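Local structure of alpha-1,2-mannosidase (Bacteroides thetaiotaomicron, 2WW2) at residues 479-484 with 534-539; 485-490 with 499-504. The protein probably hydrolyses alpha-1,2-mannosidic linkages with inversion of configuration, as a calcium-dependent member of glycoside hydrolase family 92 from a gut symbiont. All coordinates share one frame; numbering follows the deposited sequence.

Contact 1: 479-484 with 534-539; sequences PNYRNL and SELMGG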
ATOM      1  N   PRO A 479     -13.571 -27.034  19.701  1.00 10.75           N
ATOM      2  CA  PRO A 479     -12.988 -27.031  18.356  1.00 10.56           C
ATOM      3  C   PRO A 479     -13.866 -26.373  17.278  1.00 10.25           C
ATOM      4  O   PRO A 479     -13.613 -26.574  16.098  1.00  9.76           O
ATOM      5  CB  PRO A 479     -12.818 -28.534  18.025  1.00 10.17           C
ATOM      6  CG  PRO A 479     -13.539 -29.293  19.117  1.00 11.51           C
ATOM      7  CD  PRO A 479     -14.210 -28.319  20.039  1.00 10.92           C
ATOM      8  N   ASN A 480     -14.891 -25.619  17.670  1.00 10.55           N
ATOM      9  CA  ASN A 480     -15.811 -25.046  16.690  1.00 10.60           C
ATOM     10  C   ASN A 480     -15.094 -24.062  15.761  1.00 10.94           C
ATOM     11  O   ASN A 480     -15.594 -23.774  14.681  1.00 10.78           O
ATOM     12  CB  ASN A 480     -17.017 -24.367  17.351  1.00 11.14           C
ATOM     13  CG  ASN A 480     -18.155 -25.342  17.643  1.00 11.58           C
ATOM     14  OD1 ASN A 480     -18.169 -26.469  17.138  1.00 10.61           O
ATOM     15  ND2 ASN A 480     -19.126 -24.903  18.443  1.00 12.38           N
ATOM     16  N   TYR A 481     -13.935 -23.550  16.176  1.00 10.28           N
ATOM     17  CA  TYR A 481     -13.139 -22.707  15.279  1.00 10.50           C
ATOM     18  C   TYR A 481     -12.863 -23.414  13.952  1.00 10.94           C
ATOM     19  O   TYR A 481     -12.744 -22.768  12.889  1.00 10.77           O
ATOM     20  CB  TYR A 481     -11.811 -22.270  15.922  1.00  9.92           C
ATOM     21  CG  TYR A 481     -10.844 -23.398  16.204  1.00 10.87           C
ATOM     22  CD1 TYR A 481      -9.933 -23.805  15.241  1.00 11.47           C
ATOM     23  CD2 TYR A 481     -10.844 -24.057  17.432  1.00 10.29           C
ATOM     24  CE1 TYR A 481      -9.043 -24.837  15.489  1.00 11.47           C
ATOM     25  CE2 TYR A 481      -9.952 -25.105  17.697  1.00 10.62           C
ATOM     26  CZ  TYR A 481      -9.062 -25.487  16.714  1.00 11.25           C
ATOM     27  OH  TYR A 481      -8.176 -26.509  16.946  1.00 12.57           O
ATOM     28  N   ARG A 482     -12.719 -24.735  14.007  1.00 11.08           N
ATOM     29  CA  ARG A 482     -12.428 -25.492  12.786  1.00 11.75           C
ATOM     30  C   ARG A 482     -13.528 -25.376  11.733  1.00 11.42           C
ATOM     31  O   ARG A 482     -13.293 -25.601  10.546  1.00 11.48           O
ATOM     32  CB  ARG A 482     -12.180 -26.974  13.099  1.00 12.22           C
ATOM     33  CG  ARG A 482     -11.032 -27.251  14.078  1.00 15.08           C
ATOM     34  CD  ARG A 482     -10.861 -28.774  14.209  1.00 20.29           C
ATOM     35  NE  ARG A 482      -9.923 -29.215  15.245  1.00 26.14           N
ATOM     36  CZ  ARG A 482      -8.592 -29.309  15.107  1.00 29.32           C
ATOM     37  NH1 ARG A 482      -7.979 -28.953  13.977  1.00 27.80           N
ATOM     38  NH2 ARG A 482      -7.858 -29.766  16.123  1.00 30.42           N
ATOM     39  N   ASN A 483     -14.739 -25.055  12.167  1.00 11.05           N
ATOM     40  CA  ASN A 483     -15.873 -25.075  11.277  1.00 10.66           C
ATOM     41  C   ASN A 483     -15.859 -23.887  10.320  1.00 10.75           C
ATOM     42  O   ASN A 483     -16.618 -23.863   9.353  1.00  9.83           O
ATOM     43  CB  ASN A 483     -17.181 -25.083  12.081  1.00 11.03           C
ATOM     44  CG  ASN A 483     -17.410 -26.392  12.805  1.00 13.15           C
ATOM     45  OD1 ASN A 483     -17.041 -27.454  12.306  1.00 14.71           O
ATOM     46  ND2 ASN A 483     -18.019 -26.328  13.986  1.00 13.71           N
ATOM     47  N   LEU A 484     -15.001 -22.901  10.581  1.00  9.98           N
ATOM     48  CA  LEU A 484     -14.929 -21.739   9.693  1.00 10.78           C
ATOM     49  C   LEU A 484     -13.598 -21.591   8.948  1.00 10.99           C
ATOM     50  O   LEU A 484     -13.394 -20.640   8.194  1.00 10.67           O
ATOM     51  CB  LEU A 484     -15.267 -20.446  10.458  1.00 10.01           C
ATOM     52  CG  LEU A 484     -16.721 -20.396  10.943  1.00  9.65           C
ATOM     53  CD1 LEU A 484     -16.989 -19.102  11.726  1.00 10.07           C
ATOM     54  CD2 LEU A 484     -17.701 -20.554   9.789  1.00  9.04           C
ATOM     55  N   SER A 534      -2.358 -25.174  14.031  1.00 13.54           N
ATOM     56  CA  SER A 534      -1.280 -25.579  13.143  1.00 14.33           C
ATOM     57  C   SER A 534      -1.713 -26.777  12.303  1.00 14.58           C
ATOM     58  O   SER A 534      -1.322 -26.888  11.148  1.00 14.78           O
ATOM     59  CB  SER A 534       0.020 -25.872  13.891  1.00 14.27           C
ATOM     60  OG  SER A 534       0.024 -27.181  14.403  1.00 18.55           O
ATOM     61  N   GLU A 535      -2.534 -27.655  12.868  1.00 15.14           N
ATOM     62  CA  GLU A 535      -3.064 -28.784  12.100  1.00 16.46           C
ATOM     63  C   GLU A 535      -3.879 -28.296  10.910  1.00 16.27           C
ATOM     64  O   GLU A 535      -3.756 -28.820   9.804  1.00 16.43           O
ATOM     65  CB  GLU A 535      -3.955 -29.686  12.957  1.00 17.20           C
ATOM     66  CG  GLU A 535      -3.209 -30.545  13.942  1.00 21.26           C
ATOM     67  CD  GLU A 535      -4.146 -31.316  14.867  1.00 27.23           C
ATOM     68  OE1 GLU A 535      -3.628 -32.063  15.725  1.00 28.75           O
ATOM     69  OE2 GLU A 535      -5.393 -31.166  14.743  1.00 30.12           O
ATOM     70  N   LEU A 536      -4.742 -27.318  11.146  1.00 15.54           N
ATOM     71  CA  LEU A 536      -5.501 -26.724  10.062  1.00 15.50           C
ATOM     72  C   LEU A 536      -4.551 -26.173   8.998  1.00 15.14           C
ATOM     73  O   LEU A 536      -4.796 -26.327   7.808  1.00 15.15           O
ATOM     74  CB  LEU A 536      -6.408 -25.596  10.585  1.00 14.36           C
ATOM     75  CG  LEU A 536      -7.569 -26.035  11.480  1.00 14.72           C
ATOM     76  CD1 LEU A 536      -8.359 -24.832  11.952  1.00 13.58           C
ATOM     77  CD2 LEU A 536      -8.482 -27.032  10.766  1.00 14.04           C
ATOM     78  N   MET A 537      -3.481 -25.519   9.432  1.00 15.02           N
ATOM     79  CA  MET A 537      -2.572 -24.848   8.513  1.00 15.50           C
ATOM     80  C   MET A 537      -1.625 -25.817   7.791  1.00 16.28           C
ATOM     81  O   MET A 537      -0.872 -25.410   6.902  1.00 16.51           O
ATOM     82  CB  MET A 537      -1.753 -23.794   9.256  1.00 15.71           C
ATOM     83  CG  MET A 537      -2.569 -22.601   9.732  1.00 14.78           C
ATOM     84  SD  MET A 537      -1.530 -21.391  10.518  1.00 16.18           S
ATOM     85  CE  MET A 537      -2.702 -20.063  10.812  1.00 14.52           C
ATOM     86  N   GLY A 538      -1.652 -27.083   8.187  1.00 16.07           N
ATOM     87  CA  GLY A 538      -0.820 -28.095   7.551  1.00 16.81           C
ATOM     88  C   GLY A 538       0.427 -28.467   8.337  1.00 16.73           C
ATOM     89  O   GLY A 538       1.248 -29.234   7.855  1.00 16.96           O
ATOM     90  N   GLY A 539       0.584 -27.922   9.543  1.00 16.38           N
ATOM     91  CA  GLY A 539       1.659 -28.380  10.439  1.00 15.84           C
ATOM     92  C   GLY A 539       2.461 -27.235  11.025  1.00 15.41           C
ATOM     93  O   GLY A 539       2.213 -26.072  10.703  1.00 15.17           O
TER

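Contact 2: 485-490 with 499-504; sequences YYPEHG and GNWRDR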
ATOM      1  N   TYR A 485     -12.700 -22.543   9.149  1.00 11.74           N
ATOM      2  CA  TYR A 485     -11.453 -22.554   8.410  1.00 12.25           C
ATOM      3  C   TYR A 485     -11.715 -23.033   6.972  1.00 12.74           C
ATOM      4  O   TYR A 485     -12.244 -24.123   6.754  1.00 12.12           O
ATOM      5  CB  TYR A 485     -10.430 -23.438   9.118  1.00 12.36           C
ATOM      6  CG  TYR A 485      -9.048 -23.327   8.522  1.00 13.34           C
ATOM      7  CD1 TYR A 485      -8.201 -22.294   8.894  1.00 13.10           C
ATOM      8  CD2 TYR A 485      -8.594 -24.252   7.584  1.00 13.92           C
ATOM      9  CE1 TYR A 485      -6.938 -22.189   8.362  1.00 13.77           C
ATOM     10  CE2 TYR A 485      -7.326 -24.150   7.035  1.00 14.64           C
ATOM     11  CZ  TYR A 485      -6.506 -23.110   7.428  1.00 14.43           C
ATOM     12  OH  TYR A 485      -5.240 -22.985   6.917  1.00 14.69           O
ATOM     13  N   TYR A 486     -11.383 -22.185   6.001  1.00 13.68           N
ATOM     14  CA  TYR A 486     -11.714 -22.425   4.587  1.00 14.74           C
ATOM     15  C   TYR A 486     -10.522 -23.148   3.962  1.00 15.20           C
ATOM     16  O   TYR A 486      -9.528 -22.503   3.623  1.00 14.88           O
ATOM     17  CB  TYR A 486     -11.901 -21.069   3.890  1.00 14.57           C
ATOM     18  CG  TYR A 486     -12.741 -21.075   2.624  1.00 15.11           C
ATOM     19  CD1 TYR A 486     -12.936 -22.235   1.885  1.00 15.87           C
ATOM     20  CD2 TYR A 486     -13.326 -19.899   2.162  1.00 15.39           C
ATOM     21  CE1 TYR A 486     -13.721 -22.218   0.707  1.00 16.77           C
ATOM     22  CE2 TYR A 486     -14.097 -19.875   0.999  1.00 16.85           C
ATOM     23  CZ  TYR A 486     -14.289 -21.030   0.283  1.00 17.28           C
ATOM     24  OH  TYR A 486     -15.058 -20.972  -0.864  1.00 19.21           O
ATOM     25  N   PRO A 487     -10.603 -24.484   3.809  1.00 16.21           N
ATOM     26  CA  PRO A 487      -9.370 -25.211   3.479  1.00 16.91           C
ATOM     27  C   PRO A 487      -8.744 -24.787   2.150  1.00 17.79           C
ATOM     28  O   PRO A 487      -7.524 -24.644   2.079  1.00 18.29           O
ATOM     29  CB  PRO A 487      -9.796 -26.691   3.448  1.00 17.05           C
ATOM     30  CG  PRO A 487     -11.197 -26.735   3.986  1.00 18.02           C
ATOM     31  CD  PRO A 487     -11.790 -25.353   3.864  1.00 15.58           C
ATOM     32  N   GLU A 488      -9.563 -24.559   1.122  1.00 18.42           N
ATOM     33  CA  GLU A 488      -9.039 -24.114  -0.180  1.00 19.26           C
ATOM     34  C   GLU A 488      -8.228 -22.820  -0.086  1.00 19.52           C
ATOM     35  O   GLU A 488      -7.341 -22.576  -0.910  1.00 20.35           O
ATOM     36  CB  GLU A 488     -10.163 -23.945  -1.216  1.00 19.45           C
ATOM     37  N   HIS A 489      -8.529 -21.983   0.906  1.00 18.70           N
ATOM     38  CA  HIS A 489      -7.871 -20.689   1.006  1.00 17.59           C
ATOM     39  C   HIS A 489      -6.890 -20.568   2.176  1.00 16.97           C
ATOM     40  O   HIS A 489      -6.002 -19.714   2.146  1.00 16.67           O
ATOM     41  CB  HIS A 489      -8.911 -19.571   1.035  1.00 17.75           C
ATOM     42  CG  HIS A 489      -9.695 -19.464  -0.232  1.00 18.08           C
ATOM     43  ND1 HIS A 489      -9.158 -18.960  -1.396  1.00 18.76           N
ATOM     44  CD2 HIS A 489     -10.963 -19.834  -0.533  1.00 19.29           C
ATOM     45  CE1 HIS A 489     -10.063 -19.011  -2.356  1.00 19.18           C
ATOM     46  NE2 HIS A 489     -11.167 -19.541  -1.859  1.00 19.45           N
ATOM     47  N   GLY A 490      -7.046 -21.415   3.194  1.00 15.80           N
ATOM     48  CA  GLY A 490      -6.102 -21.445   4.310  1.00 15.38           C
ATOM     49  C   GLY A 490      -6.296 -20.324   5.322  1.00 14.61           C
ATOM     50  O   GLY A 490      -5.351 -19.925   6.023  1.00 15.21           O
ATOM     51  N   GLY A 499     -24.821 -23.124   5.034  1.00 15.45           N
ATOM     52  CA  GLY A 499     -23.515 -23.754   4.901  1.00 15.47           C
ATOM     53  C   GLY A 499     -22.718 -23.302   3.693  1.00 15.62           C
ATOM     54  O   GLY A 499     -21.647 -23.836   3.426  1.00 15.58           O
ATOM     55  N   ASN A 500     -23.240 -22.318   2.961  1.00 15.64           N
ATOM     56  CA  ASN A 500     -22.558 -21.774   1.793  1.00 15.70           C
ATOM     57  C   ASN A 500     -21.469 -20.788   2.205  1.00 15.05           C
ATOM     58  O   ASN A 500     -21.760 -19.822   2.906  1.00 14.59           O
ATOM     59  CB  ASN A 500     -23.557 -21.023   0.901  1.00 15.67           C
ATOM     60  CG  ASN A 500     -24.726 -21.900   0.438  1.00 17.87           C
ATOM     61  OD1 ASN A 500     -25.894 -21.516   0.552  1.00 20.39           O
ATOM     62  ND2 ASN A 500     -24.414 -23.070  -0.074  1.00 17.73           N
ATOM     63  N   TRP A 501     -20.233 -21.000   1.759  1.00 14.84           N
ATOM     64  CA  TRP A 501     -19.174 -20.004   2.002  1.00 14.84           C
ATOM     65  C   TRP A 501     -19.511 -18.673   1.317  1.00 15.29           C
ATOM     66  O   TRP A 501     -20.030 -18.644   0.194  1.00 14.73           O
ATOM     67  CB  TRP A 501     -17.829 -20.474   1.460  1.00 14.71           C
ATOM     68  CG  TRP A 501     -17.182 -21.659   2.125  1.00 15.18           C
ATOM     69  CD1 TRP A 501     -17.002 -22.899   1.585  1.00 15.26           C
ATOM     70  CD2 TRP A 501     -16.558 -21.694   3.424  1.00 14.99           C
ATOM     71  NE1 TRP A 501     -16.326 -23.707   2.471  1.00 15.82           N
ATOM     72  CE2 TRP A 501     -16.043 -22.994   3.605  1.00 15.33           C
ATOM     73  CE3 TRP A 501     -16.398 -20.758   4.451  1.00 15.45           C
ATOM     74  CZ2 TRP A 501     -15.377 -23.382   4.773  1.00 15.89           C
ATOM     75  CZ3 TRP A 501     -15.737 -21.147   5.611  1.00 15.02           C
ATOM     76  CH2 TRP A 501     -15.237 -22.449   5.760  1.00 15.32           C
ATOM     77  N   ARG A 502     -19.207 -17.565   1.975  1.00 15.10           N
ATOM     78  CA  ARG A 502     -19.406 -16.258   1.353  1.00 16.38           C
ATOM     79  C   ARG A 502     -18.568 -16.165   0.069  1.00 16.26           C
ATOM     80  O   ARG A 502     -17.454 -16.688   0.007  1.00 16.24           O
ATOM     81  CB  ARG A 502     -19.049 -15.134   2.334  1.00 16.38           C
ATOM     82  CG  ARG A 502     -19.235 -13.744   1.755  1.00 19.12           C
ATOM     83  CD  ARG A 502     -19.304 -12.639   2.799  1.00 23.99           C
ATOM     84  NE  ARG A 502     -17.995 -12.225   3.265  1.00 26.34           N
ATOM     85  CZ  ARG A 502     -17.656 -10.974   3.587  1.00 26.44           C
ATOM     86  NH1 ARG A 502     -18.524  -9.977   3.478  1.00 27.14           N
ATOM     87  NH2 ARG A 502     -16.429 -10.720   4.016  1.00 24.39           N
ATOM     88  N   ASP A 503     -19.123 -15.535  -0.964  1.00 16.32           N
ATOM     89  CA  ASP A 503     -18.451 -15.402  -2.257  1.00 16.45           C
ATOM     90  C   ASP A 503     -17.149 -14.614  -2.134  1.00 15.53           C
ATOM     91  O   ASP A 503     -17.006 -13.780  -1.239  1.00 14.25           O
ATOM     92  CB  ASP A 503     -19.346 -14.620  -3.234  1.00 17.29           C
ATOM     93  CG  ASP A 503     -20.611 -15.375  -3.625  1.00 20.16           C
ATOM     94  OD1 ASP A 503     -20.673 -16.613  -3.454  1.00 23.82           O
ATOM     95  OD2 ASP A 503     -21.547 -14.717  -4.137  1.00 23.47           O
ATOM     96  N   ARG A 504     -16.231 -14.853  -3.063  1.00 15.18           N
ATOM     97  CA  ARG A 504     -15.068 -13.976  -3.290  1.00 15.35           C
ATOM     98  C   ARG A 504     -14.187 -13.808  -2.066  1.00 14.89           C
ATOM     99  O   ARG A 504     -14.075 -12.715  -1.501  1.00 14.56           O
ATOM    100  CB  ARG A 504     -15.480 -12.605  -3.846  1.00 15.44           C
ATOM    101  CG  ARG A 504     -16.162 -12.651  -5.205  1.00 17.15           C
ATOM    102  CD  ARG A 504     -15.216 -13.073  -6.345  1.00 20.14           C
ATOM    103  NE  ARG A 504     -14.521 -11.938  -6.960  1.00 22.04           N
ATOM    104  CZ  ARG A 504     -15.028 -11.194  -7.944  1.00 24.25           C
ATOM    105  NH1 ARG A 504     -16.246 -11.446  -8.411  1.00 23.17           N
ATOM    106  NH2 ARG A 504     -14.328 -10.187  -8.457  1.00 23.98           N
TER
HETATM  107  O   HOH W   1     -16.257 -18.585  -1.524  1.00 15.33           O

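Contact 1: 479-484 with 534-539
Leu536 on the last turn of helix 530-537 meets Tyr481 and Arg482, which project from a short 3-10 turn, so the contact packs helix end against 3-10 turn within the family 92 catalytic domain. CD1 of Leu536 comes in near the plane of the tyrosine ring, at its edge, 3.6 Å from Tyr481 CE1, while its other methyl, CD2, lies at the edge of the Arg482 guanidinium, 3.8 Å from NH1. A forked side chain suits this place because its two branches serve two neighbours. With CG between its backbone N and carbonyl carbon (chi1 65°), Tyr481 lays its ring alongside the arginine: Arg482 CG lies over the rim of one face, and Tyr481 OH stands 3.3 Å above the centre of the guanidinium plane. That hydroxyl is hydrogen-bonded to Asp529, just before the helix. Extended from CG to NE, Arg482 reaches across to solvent-exposed Glu535 in a salt bridge, NH2 to OE2 3.2 Å. The bond is bent, 135° at the hydrogen, and meets OE2 from above the carboxylate plane, although the two flat groups are only 21° apart. After Met537 the helix ends in a Schellman motif: at the positive phi of Gly538 a CB would press on the preceding carbonyl O, and Gly539 N donates to Ser534 O at 2.7 Å.

Contact 2: 485-490 with 499-504
The rings of Tyr486 and Trp501 lie face to face, an aromatic stack that joins the short strand 485-486 to the loop following its hairpin partner, strand 491-492, in the catalytic domain. The tyrosine ring sits above the five-membered ring of the indole, with centroids 3.7 Å apart and planes 10° from parallel. Tyr486 CG is anti to the backbone N (chi1 -157°), which sends the phenol out along the indole; the side chains run in opposite directions, so the hydroxyl end nears Trp501 CB and Tyr486 CB makes a CH-pi contact, 4.2 Å from the six-membered ring's centroid. The long, two-ring surface of tryptophan thus receives both the tyrosine ring and its methylene. Tyr485 O approaches Trp501 CH2 obliquely at 3.6 Å, and Pro487 CD touches CZ2 more loosely. On the opposite face of the phenol, His489 points its CD2 edge at the ring, 3.4 Å above the centre. The histidine is held there by a turn in which Tyr486 O accepts from both His489 N and Gly490 N, and its ring is stacked in turn with Phe505. Lys495 makes a cation-pi contact with the indole. Arg502 O accepts from Trp493 NE1 and, at 2.7 Å, from a water that lies in the phenol plane, 2.8 Å from Tyr486 OH.

Coming from the N terminus, the chain leaves helix 468-475 and enters segment 479-484, with its 3-10 turn, which runs directly into strand 485-486. Contact 2 then closes a small loop, with only eight residues between its segments, including strand 491-492 of the two-stranded hairpin. The chain continues through helix 519-522 to helix 530-537, where contact 1 closes a much longer loop that contains all of contact 2. The two centres lie 13 Å apart and the contacts touch: Tyr485 packs on Leu536 and Met537, and the backbone of Leu484 and Asn483 meets the Trp501 indole. Turn, hairpin, following loop and helix end are thereby tied together.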